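PDB 7OTJ: ATP-dependent DNA helicase PIF1 from Candida albicans, which probably couples ATP hydrolysis to 5'-3' unwinding of DNA, including G-quadruplexes and forked RNA-DNA hybrids, and helps keep mitochondrial and nuclear genomes stable. Local coordinates for residues A[465-470]-A[492-497]; A[234-239]-A[448-453]; A[471-476]-A[498-503]. All blocks are in the same frame, centred on the assembly; numbering follows the deposited sequence.

Contact 1 of 3, residues A[465-470]-A[492-497]; sequences VDMKKI and LNFNRS. With K (potassium ion), chain I; PO4 (phosphate ion), chain R.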
loop_
_atom_site.group_PDB
_atom_site.type_symbol
_atom_site.label_atom_id
_atom_site.label_comp_id
_atom_site.label_asym_id
_atom_site.label_seq_id
_atom_site.Cartn_x
_atom_site.Cartn_y
_atom_site.Cartn_z
ATOM N N VAL A 465 3.447 -15.326 -10.064
ATOM C CA VAL A 465 2.783 -14.219 -10.741
ATOM C C VAL A 465 1.988 -14.785 -11.908
ATOM O O VAL A 465 2.545 -15.467 -12.777
ATOM C CB VAL A 465 3.787 -13.161 -11.226
ATOM C CG1 VAL A 465 3.072 -12.092 -12.055
ATOM C CG2 VAL A 465 4.510 -12.534 -10.046
ATOM N N ASP A 466 0.688 -14.508 -11.930
ATOM C CA ASP A 466 -0.192 -14.943 -13.007
ATOM C C ASP A 466 -0.560 -13.710 -13.819
ATOM O O ASP A 466 -1.334 -12.864 -13.360
ATOM C CB ASP A 466 -1.439 -15.635 -12.462
ATOM C CG ASP A 466 -2.338 -16.174 -13.568
ATOM O OD1 ASP A 466 -1.985 -16.024 -14.756
ATOM O OD2 ASP A 466 -3.401 -16.748 -13.250
ATOM N N MET A 467 0.004 -13.605 -15.021
ATOM C CA MET A 467 -0.165 -12.430 -15.861
ATOM C C MET A 467 -1.432 -12.477 -16.707
ATOM O O MET A 467 -1.570 -11.668 -17.632
ATOM C CB MET A 467 1.064 -12.259 -16.752
ATOM C CG MET A 467 2.330 -12.091 -15.939
ATOM S SD MET A 467 3.803 -11.923 -16.938
ATOM C CE MET A 467 3.323 -10.607 -18.046
ATOM N N LYS A 468 -2.380 -13.354 -16.361
ATOM C CA LYS A 468 -3.493 -13.673 -17.253
ATOM C C LYS A 468 -4.336 -12.442 -17.566
ATOM O O LYS A 468 -4.641 -12.166 -18.732
ATOM C CB LYS A 468 -4.359 -14.772 -16.629
ATOM C CG LYS A 468 -5.358 -15.443 -17.581
ATOM C CD LYS A 468 -4.737 -16.670 -18.253
ATOM C CE LYS A 468 -5.750 -17.495 -19.044
ATOM N NZ LYS A 468 -5.167 -18.810 -19.473
ATOM N N LYS A 469 -4.723 -11.684 -16.538
ATOM C CA LYS A 469 -5.657 -10.578 -16.705
ATOM C C LYS A 469 -4.981 -9.209 -16.650
ATOM O O LYS A 469 -5.659 -8.210 -16.398
ATOM C CB LYS A 469 -6.764 -10.652 -15.648
ATOM C CG LYS A 469 -7.636 -11.895 -15.708
ATOM C CD LYS A 469 -8.295 -12.044 -17.078
ATOM C CE LYS A 469 -9.046 -13.367 -17.208
ATOM N NZ LYS A 469 -9.623 -13.561 -18.573
ATOM N N ILE A 470 -3.667 -9.137 -16.889
ATOM C CA ILE A 470 -2.977 -7.848 -16.847
ATOM C C ILE A 470 -3.606 -6.911 -17.866
ATOM O O ILE A 470 -3.750 -7.252 -19.047
ATOM C CB ILE A 470 -1.466 -8.016 -17.093
ATOM C CG1 ILE A 470 -0.689 -8.096 -15.777
ATOM C CG2 ILE A 470 -0.910 -6.824 -17.847
ATOM C CD1 ILE A 470 -1.144 -9.169 -14.843
ATOM N N LEU A 492 3.268 -17.258 -14.678
ATOM C CA LEU A 492 2.244 -17.942 -15.453
ATOM C C LEU A 492 1.666 -16.999 -16.501
ATOM O O LEU A 492 1.406 -15.823 -16.220
ATOM C CB LEU A 492 1.129 -18.471 -14.543
ATOM C CG LEU A 492 1.545 -19.477 -13.463
ATOM C CD1 LEU A 492 0.354 -19.856 -12.597
ATOM C CD2 LEU A 492 2.188 -20.715 -14.068
ATOM N N ASN A 493 1.482 -17.527 -17.713
ATOM C CA ASN A 493 0.810 -16.830 -18.812
ATOM C C ASN A 493 1.529 -15.544 -19.211
ATOM O O ASN A 493 0.895 -14.549 -19.567
ATOM C CB ASN A 493 -0.648 -16.538 -18.454
ATOM C CG ASN A 493 -1.447 -17.799 -18.224
ATOM O OD1 ASN A 493 -1.841 -18.476 -19.175
ATOM N ND2 ASN A 493 -1.701 -18.119 -16.959
ATOM N N PHE A 494 2.861 -15.589 -19.231
ATOM C CA PHE A 494 3.643 -14.434 -19.648
ATOM C C PHE A 494 3.414 -14.155 -21.125
ATOM O O PHE A 494 3.288 -15.076 -21.935
ATOM C CB PHE A 494 5.136 -14.651 -19.395
ATOM C CG PHE A 494 5.997 -13.492 -19.838
ATOM C CD1 PHE A 494 6.444 -13.392 -21.148
ATOM C CD2 PHE A 494 6.347 -12.492 -18.945
ATOM C CE1 PHE A 494 7.215 -12.319 -21.556
ATOM C CE2 PHE A 494 7.120 -11.419 -19.345
ATOM C CZ PHE A 494 7.556 -11.332 -20.653
ATOM N N ASN A 495 3.341 -12.873 -21.469
ATOM C CA ASN A 495 3.219 -12.473 -22.863
ATOM C C ASN A 495 3.616 -11.007 -22.986
ATOM O O ASN A 495 3.255 -10.193 -22.133
ATOM C CB ASN A 495 1.790 -12.709 -23.365
ATOM C CG ASN A 495 1.694 -12.724 -24.865
ATOM O OD1 ASN A 495 2.401 -11.987 -25.553
ATOM N ND2 ASN A 495 0.809 -13.562 -25.389
ATOM N N ARG A 496 4.363 -10.680 -24.048
ATOM C CA ARG A 496 4.790 -9.298 -24.270
ATOM C C ARG A 496 3.611 -8.345 -24.411
ATOM O O ARG A 496 3.711 -7.174 -24.025
ATOM C CB ARG A 496 5.680 -9.213 -25.509
ATOM C CG ARG A 496 7.106 -9.658 -25.252
ATOM C CD ARG A 496 7.937 -9.674 -26.520
ATOM N NE ARG A 496 7.699 -10.872 -27.315
ATOM C CZ ARG A 496 8.471 -11.267 -28.318
ATOM N NH1 ARG A 496 9.537 -10.573 -28.683
ATOM N NH2 ARG A 496 8.171 -12.390 -28.968
ATOM N N SER A 497 2.500 -8.818 -24.980
ATOM C CA SER A 497 1.301 -7.995 -25.078
ATOM C C SER A 497 0.842 -7.473 -23.722
ATOM O O SER A 497 0.135 -6.462 -23.666
ATOM C CB SER A 497 0.177 -8.792 -25.745
ATOM O OG SER A 497 -0.023 -10.025 -25.076
HETATM K K K I . -3.998 -11.583 -13.702
HETATM P P PO4 R . 6.020 -14.271 -25.871
HETATM O O1 PO4 R . 4.892 -13.372 -25.433
HETATM O O2 PO4 R . 6.876 -13.526 -26.866
HETATM O O3 PO4 R . 6.854 -14.660 -24.674
HETATM O O4 PO4 R . 5.445 -15.512 -26.511
#
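Val465 gives its carbonyl O to the backbone N of Leu492 at 2.7 Å, the first of two hydrogen bonds that flank Asp466. Next in line, Asp466 works with both backbone and side chain. Its O coordinates a potassium ion at 3.0 Å, in a site shared with Glu242. With CG swung opposite the backbone N (chi1 -177°), its carboxylate extends to the residue just past the neighbouring strand, where OD1 accepts from Asn493 ND2 at 3.1 Å. The amide nitrogen comes from above the carboxylate plane. OD1 also accepts a weak bond from Lys468 N, so the short aspartate gathers a donor from each segment where the strand gives way to a turn. The backbone bonds on either side of Asp466 join strands 463-466 and 489-492 in parallel at the margin of the four-stranded sheet of the second RecA-like domain. The pairing closes with Met467 N bonding to Leu492 O at 2.9 Å, and the chain then enters a type I turn from Met467 to Ile470. The long, unbranched Met467 side chain runs alongside Phe494 and makes a Met-aromatic contact, SD meeting CD2 at 3.3 Å obliquely to the ring; Phe218 meets the same ring. Lys468 bends at chi2, and its aliphatic Lys468 CD lies 3.5 Å from Asn493 CG. At the exposed border Lys468 NZ makes a weak bond of 3.4 Å to Asn493 OD1.

Contact 2 of 3, residues A[234-239]-A[448-453]; sequences SELYAT and WSLSIH. With nucleotides of chain C.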
loop_
_atom_site.group_PDB
_atom_site.type_symbol
_atom_site.label_atom_id
_atom_site.label_comp_id
_atom_site.label_asym_id
_atom_site.label_seq_id
_atom_site.Cartn_x
_atom_site.Cartn_y
_atom_site.Cartn_z
ATOM N N SER A 234 3.601 -16.294 -2.174
ATOM C CA SER A 234 2.559 -15.309 -2.423
ATOM C C SER A 234 2.091 -15.388 -3.871
ATOM O O SER A 234 2.868 -15.680 -4.783
ATOM C CB SER A 234 3.063 -13.894 -2.130
ATOM O OG SER A 234 3.605 -13.788 -0.828
ATOM N N GLU A 235 0.800 -15.148 -4.076
ATOM C CA GLU A 235 0.203 -15.182 -5.404
ATOM C C GLU A 235 -0.245 -13.775 -5.795
ATOM O O GLU A 235 -1.039 -13.151 -5.081
ATOM C CB GLU A 235 -0.971 -16.165 -5.435
ATOM C CG GLU A 235 -0.602 -17.590 -5.008
ATOM C CD GLU A 235 -1.707 -18.605 -5.277
ATOM O OE1 GLU A 235 -1.734 -19.660 -4.605
ATOM O OE2 GLU A 235 -2.550 -18.349 -6.162
ATOM N N LEU A 236 0.237 -13.293 -6.939
ATOM C CA LEU A 236 -0.123 -11.978 -7.453
ATOM C C LEU A 236 -1.022 -12.130 -8.670
ATOM O O LEU A 236 -0.720 -12.914 -9.573
ATOM C CB LEU A 236 1.123 -11.173 -7.833
ATOM C CG LEU A 236 2.123 -10.864 -6.722
ATOM C CD1 LEU A 236 3.214 -9.943 -7.236
ATOM C CD2 LEU A 236 1.408 -10.251 -5.532
ATOM N N TYR A 237 -2.101 -11.348 -8.710
ATOM C CA TYR A 237 -3.024 -11.340 -9.837
ATOM C C TYR A 237 -3.401 -9.904 -10.168
ATOM O O TYR A 237 -3.218 -8.988 -9.364
ATOM C CB TYR A 237 -4.292 -12.141 -9.547
ATOM C CG TYR A 237 -4.042 -13.587 -9.200
ATOM C CD1 TYR A 237 -3.816 -13.970 -7.889
ATOM C CD2 TYR A 237 -4.030 -14.570 -10.184
ATOM C CE1 TYR A 237 -3.583 -15.286 -7.565
ATOM C CE2 TYR A 237 -3.800 -15.888 -9.865
ATOM C CZ TYR A 237 -3.576 -16.241 -8.553
ATOM O OH TYR A 237 -3.340 -17.556 -8.224
ATOM N N ALA A 238 -3.936 -9.717 -11.373
ATOM C CA ALA A 238 -4.317 -8.379 -11.805
ATOM C C ALA A 238 -5.650 -7.948 -11.207
ATOM O O ALA A 238 -5.841 -6.766 -10.904
ATOM C CB ALA A 238 -4.379 -8.315 -13.330
ATOM N N THR A 239 -6.584 -8.879 -11.040
ATOM C CA THR A 239 -7.938 -8.546 -10.629
ATOM C C THR A 239 -8.252 -9.135 -9.260
ATOM O O THR A 239 -7.598 -10.066 -8.779
ATOM C CB THR A 239 -8.959 -9.068 -11.645
ATOM O OG1 THR A 239 -8.956 -10.502 -11.616
ATOM C CG2 THR A 239 -8.607 -8.590 -13.044
ATOM N N TRP A 448 -2.767 -15.162 1.590
ATOM C CA TRP A 448 -2.495 -16.032 0.445
ATOM C C TRP A 448 -2.201 -15.295 -0.865
ATOM O O TRP A 448 -1.076 -15.319 -1.373
ATOM C CB TRP A 448 -3.654 -17.004 0.250
ATOM C CG TRP A 448 -3.427 -18.350 0.877
ATOM C CD1 TRP A 448 -2.264 -19.056 0.896
ATOM C CD2 TRP A 448 -4.389 -19.140 1.586
ATOM N NE1 TRP A 448 -2.440 -20.245 1.564
ATOM C CE2 TRP A 448 -3.737 -20.319 1.999
ATOM C CE3 TRP A 448 -5.739 -18.967 1.907
ATOM C CZ2 TRP A 448 -4.388 -21.318 2.718
ATOM C CZ3 TRP A 448 -6.383 -19.963 2.621
ATOM C CH2 TRP A 448 -5.708 -21.121 3.018
ATOM N N SER A 449 -3.213 -14.620 -1.407
ATOM C CA SER A 449 -3.149 -13.936 -2.693
ATOM C C SER A 449 -3.247 -12.420 -2.504
ATOM O O SER A 449 -3.678 -11.918 -1.466
ATOM C CB SER A 449 -4.270 -14.440 -3.612
ATOM O OG SER A 449 -4.249 -13.783 -4.864
ATOM N N LEU A 450 -2.893 -11.674 -3.545
ATOM C CA LEU A 450 -2.824 -10.227 -3.401
ATOM C C LEU A 450 -2.833 -9.591 -4.780
ATOM O O LEU A 450 -2.267 -10.147 -5.725
ATOM C CB LEU A 450 -1.564 -9.813 -2.628
ATOM C CG LEU A 450 -1.344 -8.331 -2.335
ATOM C CD1 LEU A 450 -2.358 -7.828 -1.315
ATOM C CD2 LEU A 450 0.079 -8.098 -1.851
ATOM N N SER A 451 -3.498 -8.443 -4.898
ATOM C CA SER A 451 -3.526 -7.748 -6.174
ATOM C C SER A 451 -2.156 -7.151 -6.476
ATOM O O SER A 451 -1.414 -6.752 -5.571
ATOM C CB SER A 451 -4.595 -6.652 -6.177
ATOM O OG SER A 451 -4.263 -5.578 -5.311
ATOM N N ILE A 452 -1.812 -7.111 -7.765
ATOM C CA ILE A 452 -0.554 -6.494 -8.173
ATOM C C ILE A 452 -0.499 -5.049 -7.699
ATOM O O ILE A 452 0.561 -4.557 -7.295
ATOM C CB ILE A 452 -0.365 -6.608 -9.696
ATOM C CG1 ILE A 452 -0.217 -8.081 -10.091
ATOM C CG2 ILE A 452 0.849 -5.807 -10.150
ATOM C CD1 ILE A 452 -0.200 -8.325 -11.574
ATOM N N HIS A 453 -1.643 -4.353 -7.731
ATOM C CA HIS A 453 -1.689 -2.968 -7.271
ATOM C C HIS A 453 -1.211 -2.855 -5.830
ATOM O O HIS A 453 -0.313 -2.062 -5.523
ATOM C CB HIS A 453 -3.108 -2.416 -7.412
ATOM C CG HIS A 453 -3.371 -1.754 -8.727
ATOM N ND1 HIS A 453 -3.629 -2.464 -9.883
ATOM C CD2 HIS A 453 -3.410 -0.446 -9.071
ATOM C CE1 HIS A 453 -3.817 -1.619 -10.881
ATOM N NE2 HIS A 453 -3.688 -0.389 -10.414
ATOM P P DT C 2 -10.735 -4.956 -10.355
ATOM O OP1 DT C 2 -10.486 -6.413 -10.429
ATOM O OP2 DT C 2 -12.052 -4.442 -9.914
ATOM O "O5'" DT C 2 -9.596 -4.323 -9.429
ATOM C "C5'" DT C 2 -8.249 -4.778 -9.543
ATOM C "C4'" DT C 2 -7.269 -3.622 -9.449
ATOM O "O4'" DT C 2 -7.334 -2.850 -10.663
ATOM C "C3'" DT C 2 -7.534 -2.662 -8.301
ATOM O "O3'" DT C 2 -6.692 -2.998 -7.217
ATOM C "C2'" DT C 2 -7.187 -1.279 -8.867
ATOM C "C1'" DT C 2 -7.282 -1.461 -10.383
ATOM N N1 DT C 2 -8.479 -0.810 -11.008
ATOM C C2 DT C 2 -8.308 -0.035 -12.135
ATOM O O2 DT C 2 -7.219 0.174 -12.644
ATOM N N3 DT C 2 -9.463 0.503 -12.641
ATOM C C4 DT C 2 -10.744 0.336 -12.151
ATOM O O4 DT C 2 -11.720 0.863 -12.679
ATOM C C5 DT C 2 -10.854 -0.499 -10.978
ATOM C C7 DT C 2 -12.197 -0.753 -10.358
ATOM C C6 DT C 2 -9.730 -1.028 -10.471
ATOM P P DT C 3 -7.258 -2.989 -5.717
ATOM O OP1 DT C 3 -6.414 -3.910 -4.916
ATOM O OP2 DT C 3 -8.723 -3.203 -5.793
ATOM O "O5'" DT C 3 -7.006 -1.481 -5.227
ATOM C "C5'" DT C 3 -5.682 -0.965 -5.196
ATOM C "C4'" DT C 3 -5.664 0.558 -5.084
ATOM O "O4'" DT C 3 -6.248 1.144 -6.264
ATOM C "C3'" DT C 3 -6.444 1.139 -3.922
ATOM O "O3'" DT C 3 -5.614 1.200 -2.776
ATOM C "C2'" DT C 3 -6.802 2.541 -4.419
ATOM C "C1'" DT C 3 -6.907 2.355 -5.931
ATOM N N1 DT C 3 -8.302 2.272 -6.438
ATOM C C2 DT C 3 -8.930 3.414 -6.870
ATOM O O2 DT C 3 -8.407 4.511 -6.841
ATOM N N3 DT C 3 -10.207 3.223 -7.335
ATOM C C4 DT C 3 -10.897 2.018 -7.416
ATOM O O4 DT C 3 -12.045 1.939 -7.847
ATOM C C5 DT C 3 -10.172 0.860 -6.950
ATOM C C7 DT C 3 -10.812 -0.499 -6.983
ATOM C C6 DT C 3 -8.925 1.042 -6.495
ATOM O OP3 DT C 1 -13.655 -8.269 -16.028
ATOM P P DT C 1 -12.284 -8.726 -15.709
ATOM O OP1 DT C 1 -11.669 -9.302 -16.925
ATOM O OP2 DT C 1 -12.359 -9.553 -14.487
ATOM O "O5'" DT C 1 -11.470 -7.409 -15.337
ATOM C "C5'" DT C 1 -12.034 -6.460 -14.451
ATOM C "C4'" DT C 1 -10.941 -5.756 -13.675
ATOM O "O4'" DT C 1 -9.953 -5.241 -14.601
ATOM C "C3'" DT C 1 -11.391 -4.550 -12.870
ATOM O "O3'" DT C 1 -10.467 -4.319 -11.805
ATOM C "C2'" DT C 1 -11.322 -3.446 -13.919
ATOM C "C1'" DT C 1 -10.040 -3.830 -14.658
ATOM N N1 DT C 1 -10.014 -3.429 -16.092
ATOM C C2 DT C 1 -9.849 -2.101 -16.429
ATOM O O2 DT C 1 -9.734 -1.206 -15.607
ATOM N N3 DT C 1 -9.827 -1.855 -17.778
ATOM C C4 DT C 1 -9.948 -2.785 -18.800
ATOM O O4 DT C 1 -9.917 -2.466 -19.985
ATOM C C5 DT C 1 -10.113 -4.155 -18.373
ATOM C C7 DT C 1 -10.253 -5.250 -19.387
ATOM C C6 DT C 1 -10.135 -4.407 -17.059
#
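Two first torsions bring Ser449 and Tyr237 together: the serine OG is trans to its own backbone N (chi1 179°), and the tyrosine CG lies opposite its carbonyl carbon (chi1 -58°), which folds the ring back so that CD1 comes 3.1 Å from Ser449 OG, near the ring plane and at its edge. Beneath them runs parallel pairing in the sheet of the second RecA-like domain, between inner strand 234-237 and outermost strand 449-451. Glu235 and Tyr237 carry the backbone bonds in the alternating pattern of parallel strands. Glu235 N reaches Trp448 O at 3.3 Å, and its O receives Leu450 N at 2.8 Å; Tyr237 N then donates to Leu450 O, and Tyr237 O receives Ile452 N at 2.8 Å. Ser449 OG adds a weak bond to Glu235 O, so this small polar residue meets both a carbonyl and a ring edge. The face bearing Leu236 and Leu450 is apolar. The two side chains run alongside each other in the same direction, with Leu236 CD2 at 4.2 Å from Leu450 CB, and Leu236 CB packs on Ile452 CG1, where the strand has passed into helix 452-455. Ser451 is the N-cap of that helix. Its OG caps Lys454 N and donates to OP1 of nucleotide DT3 of chain C at 2.8 Å, so the start of the helix faces a DNA phosphate, which it would probably help to stabilise. Two residues on, the flat His453 ring carries the DT2 sugar of chain C over its centre, C2' standing 3.7 Å above the ring plane.

Contact 3 of 3, residues A[471-476]-A[498-503]; sequences FENGQA and KVASHR. With nucleotides of chain C.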
loop_
_atom_site.group_PDB
_atom_site.type_symbol
_atom_site.label_atom_id
_atom_site.label_comp_id
_atom_site.label_asym_id
_atom_site.label_seq_id
_atom_site.Cartn_x
_atom_site.Cartn_y
_atom_site.Cartn_z
ATOM N N PHE A 471 -3.998 -5.721 -17.410
ATOM C CA PHE A 471 -4.738 -4.789 -18.244
ATOM C C PHE A 471 -4.136 -3.393 -18.273
ATOM O O PHE A 471 -4.632 -2.546 -19.024
ATOM C CB PHE A 471 -6.196 -4.693 -17.761
ATOM C CG PHE A 471 -6.324 -4.305 -16.312
ATOM C CD1 PHE A 471 -6.380 -2.968 -15.936
ATOM C CD2 PHE A 471 -6.372 -5.275 -15.321
ATOM C CE1 PHE A 471 -6.486 -2.611 -14.602
ATOM C CE2 PHE A 471 -6.479 -4.919 -13.983
ATOM C CZ PHE A 471 -6.535 -3.588 -13.626
ATOM N N GLU A 472 -3.069 -3.134 -17.516
ATOM C CA GLU A 472 -2.622 -1.774 -17.259
ATOM C C GLU A 472 -1.120 -1.646 -17.468
ATOM O O GLU A 472 -0.356 -2.583 -17.217
ATOM C CB GLU A 472 -2.984 -1.358 -15.823
ATOM C CG GLU A 472 -2.657 0.083 -15.452
ATOM C CD GLU A 472 -3.522 1.091 -16.181
ATOM O OE1 GLU A 472 -3.154 1.492 -17.305
ATOM O OE2 GLU A 472 -4.574 1.476 -15.630
ATOM N N ASN A 473 -0.710 -0.453 -17.908
ATOM C CA ASN A 473 0.705 -0.141 -18.056
ATOM C C ASN A 473 1.430 -0.326 -16.735
ATOM O O ASN A 473 0.897 -0.012 -15.666
ATOM C CB ASN A 473 0.895 1.300 -18.531
ATOM C CG ASN A 473 0.250 1.566 -19.868
ATOM O OD1 ASN A 473 0.291 0.726 -20.771
ATOM N ND2 ASN A 473 -0.358 2.741 -20.005
ATOM N N GLY A 474 2.672 -0.798 -16.821
ATOM C CA GLY A 474 3.497 -1.039 -15.658
ATOM C C GLY A 474 3.045 -2.151 -14.738
ATOM O O GLY A 474 3.763 -2.459 -13.777
ATOM N N GLN A 475 1.882 -2.764 -14.980
ATOM C CA GLN A 475 1.400 -3.827 -14.098
ATOM C C GLN A 475 2.281 -5.075 -14.180
ATOM O O GLN A 475 2.552 -5.721 -13.159
ATOM C CB GLN A 475 -0.055 -4.157 -14.432
ATOM C CG GLN A 475 -0.812 -4.881 -13.329
ATOM C CD GLN A 475 -2.300 -4.973 -13.620
ATOM O OE1 GLN A 475 -2.723 -4.928 -14.779
ATOM N NE2 GLN A 475 -3.104 -5.091 -12.570
ATOM N N ALA A 476 2.717 -5.452 -15.385
ATOM C CA ALA A 476 3.650 -6.569 -15.494
ATOM C C ALA A 476 4.963 -6.242 -14.788
ATOM O O ALA A 476 5.478 -7.048 -14.006
ATOM C CB ALA A 476 3.881 -6.939 -16.964
ATOM N N LYS A 498 1.217 -8.144 -22.632
ATOM C CA LYS A 498 0.886 -7.699 -21.284
ATOM C C LYS A 498 1.844 -6.645 -20.736
ATOM O O LYS A 498 1.577 -6.108 -19.658
ATOM C CB LYS A 498 0.861 -8.892 -20.319
ATOM C CG LYS A 498 -0.110 -9.995 -20.686
ATOM C CD LYS A 498 -1.547 -9.523 -20.583
ATOM C CE LYS A 498 -2.513 -10.602 -21.057
ATOM N NZ LYS A 498 -3.927 -10.146 -20.965
ATOM N N VAL A 499 2.955 -6.362 -21.415
ATOM C CA VAL A 499 3.984 -5.444 -20.924
ATOM C C VAL A 499 3.906 -4.158 -21.734
ATOM O O VAL A 499 4.240 -4.143 -22.926
ATOM C CB VAL A 499 5.393 -6.045 -21.010
ATOM C CG1 VAL A 499 6.396 -5.127 -20.308
ATOM C CG2 VAL A 499 5.425 -7.445 -20.426
ATOM N N ALA A 500 3.484 -3.073 -21.090
ATOM C CA ALA A 500 3.319 -1.805 -21.786
ATOM C C ALA A 500 3.593 -0.654 -20.825
ATOM O O ALA A 500 3.447 -0.794 -19.607
ATOM C CB ALA A 500 1.915 -1.690 -22.390
ATOM N N SER A 501 4.017 0.482 -21.385
ATOM C CA SER A 501 4.241 1.709 -20.633
ATOM C C SER A 501 3.518 2.866 -21.304
ATOM O O SER A 501 3.319 2.872 -22.520
ATOM C CB SER A 501 5.728 2.047 -20.520
ATOM O OG SER A 501 6.353 1.253 -19.529
ATOM N N HIS A 502 3.157 3.866 -20.504
ATOM C CA HIS A 502 2.420 5.008 -21.022
ATOM C C HIS A 502 3.351 5.947 -21.778
ATOM O O HIS A 502 4.503 6.156 -21.385
ATOM C CB HIS A 502 1.713 5.760 -19.895
ATOM C CG HIS A 502 0.597 6.642 -20.369
ATOM N ND1 HIS A 502 0.805 7.733 -21.187
ATOM C CD2 HIS A 502 -0.739 6.590 -20.147
ATOM C CE1 HIS A 502 -0.352 8.315 -21.447
ATOM N NE2 HIS A 502 -1.305 7.641 -20.828
ATOM N N ARG A 503 2.844 6.494 -22.886
ATOM C CA ARG A 503 3.634 7.401 -23.713
ATOM C C ARG A 503 4.183 8.567 -22.897
ATOM O O ARG A 503 5.332 8.983 -23.088
ATOM C CB ARG A 503 2.788 7.927 -24.873
ATOM C CG ARG A 503 1.744 6.960 -25.410
ATOM C CD ARG A 503 2.289 6.109 -26.545
ATOM N NE ARG A 503 1.217 5.563 -27.372
ATOM C CZ ARG A 503 1.406 4.771 -28.419
ATOM N NH1 ARG A 503 2.620 4.403 -28.797
ATOM N NH2 ARG A 503 0.351 4.335 -29.103
ATOM O OP3 DT C 1 -13.655 -8.269 -16.028
ATOM P P DT C 1 -12.284 -8.726 -15.709
ATOM O OP1 DT C 1 -11.669 -9.302 -16.925
ATOM O OP2 DT C 1 -12.359 -9.553 -14.487
ATOM O "O5'" DT C 1 -11.470 -7.409 -15.337
ATOM C "C5'" DT C 1 -12.034 -6.460 -14.451
ATOM C "C4'" DT C 1 -10.941 -5.756 -13.675
ATOM O "O4'" DT C 1 -9.953 -5.241 -14.601
ATOM C "C3'" DT C 1 -11.391 -4.550 -12.870
ATOM O "O3'" DT C 1 -10.467 -4.319 -11.805
ATOM C "C2'" DT C 1 -11.322 -3.446 -13.919
ATOM C "C1'" DT C 1 -10.040 -3.830 -14.658
ATOM N N1 DT C 1 -10.014 -3.429 -16.092
ATOM C C2 DT C 1 -9.849 -2.101 -16.429
ATOM O O2 DT C 1 -9.734 -1.206 -15.607
ATOM N N3 DT C 1 -9.827 -1.855 -17.778
ATOM C C4 DT C 1 -9.948 -2.785 -18.800
ATOM O O4 DT C 1 -9.917 -2.466 -19.985
ATOM C C5 DT C 1 -10.113 -4.155 -18.373
ATOM C C7 DT C 1 -10.253 -5.250 -19.387
ATOM C C6 DT C 1 -10.135 -4.407 -17.059
ATOM P P DT C 2 -10.735 -4.956 -10.355
ATOM O OP1 DT C 2 -10.486 -6.413 -10.429
ATOM O OP2 DT C 2 -12.052 -4.442 -9.914
ATOM O "O5'" DT C 2 -9.596 -4.323 -9.429
ATOM C "C5'" DT C 2 -8.249 -4.778 -9.543
ATOM C "C4'" DT C 2 -7.269 -3.622 -9.449
ATOM O "O4'" DT C 2 -7.334 -2.850 -10.663
ATOM C "C3'" DT C 2 -7.534 -2.662 -8.301
ATOM O "O3'" DT C 2 -6.692 -2.998 -7.217
ATOM C "C2'" DT C 2 -7.187 -1.279 -8.867
ATOM C "C1'" DT C 2 -7.282 -1.461 -10.383
ATOM N N1 DT C 2 -8.479 -0.810 -11.008
ATOM C C2 DT C 2 -8.308 -0.035 -12.135
ATOM O O2 DT C 2 -7.219 0.174 -12.644
ATOM N N3 DT C 2 -9.463 0.503 -12.641
ATOM C C4 DT C 2 -10.744 0.336 -12.151
ATOM O O4 DT C 2 -11.720 0.863 -12.679
ATOM C C5 DT C 2 -10.854 -0.499 -10.978
ATOM C C7 DT C 2 -12.197 -0.753 -10.358
ATOM C C6 DT C 2 -9.730 -1.028 -10.471
#
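The Asn473 amide and the His502 imidazole are set nearly at right angles, their planes 87° apart, with Asn473 ND2 3.7 Å from His502 CB. Residues 471-476 form the loop and the type II turn, Glu472 to Gln475, that lead into helix 475-481 of the second RecA-like domain. Asn473 CG lies opposite its carbonyl carbon (chi1 -60°), which takes the amide across to 498-503, where Asn473 OD1 lies 3.3 Å from Ala500 CB. The Phe471 ring has the sugar of DT1 of chain C over one face, C1' lying 3.6 Å above its centre. Gln475 OE1 lies off-centre on the opposite face, and O4' of DT2 of chain C meets the ring edge at 3.2 Å from Phe471 CZ. A broad apolar ring suits packing against a deoxyribose, and its CD1 also approaches the DT1 base. Gly474 holds the N-cap position with a positive phi of 67°, which glycine adopts easily, and its N donates to Ala500 O at 2.9 Å, the one hydrogen bond between the two segments. Gln475 fixes the turn from within: its OE1 receives Phe471 N at 3.0 Å and, weakly, Glu472 N. Across the contact, His502 caps helix 503-511 with ND1 on Lys504 N. Small Ala476 lets the helix come close, its CB 3.6 Å from Lys498 O and 3.8 Å from Val499 CG2.

How the contacts relate
Contact 2 is the most buried of the three, while contact 1 reaches the surface through exposed residues and contact 3 is partly buried. Contacts 1 and 2 belong to one sheet: Asp466 N probably bonds to Leu236 O between its central strands, and Ile470 packs on Ile452 where the segments leave it. Contacts 1 and 3 alternate along the chain, and Ile470 CG2 packs on the Lys498 backbone between them. The chemistry shifts accordingly. Contact 2 relies on regular parallel backbone bonding, contact 1 has a single bridge supplemented by polar side chains and potassium, and contact 3 sets a helix start against a loop, chiefly by side-chain packing around a lone backbone bond. Contacts 2 and 3 meet through Gln475, and both touch the bound DNA strand.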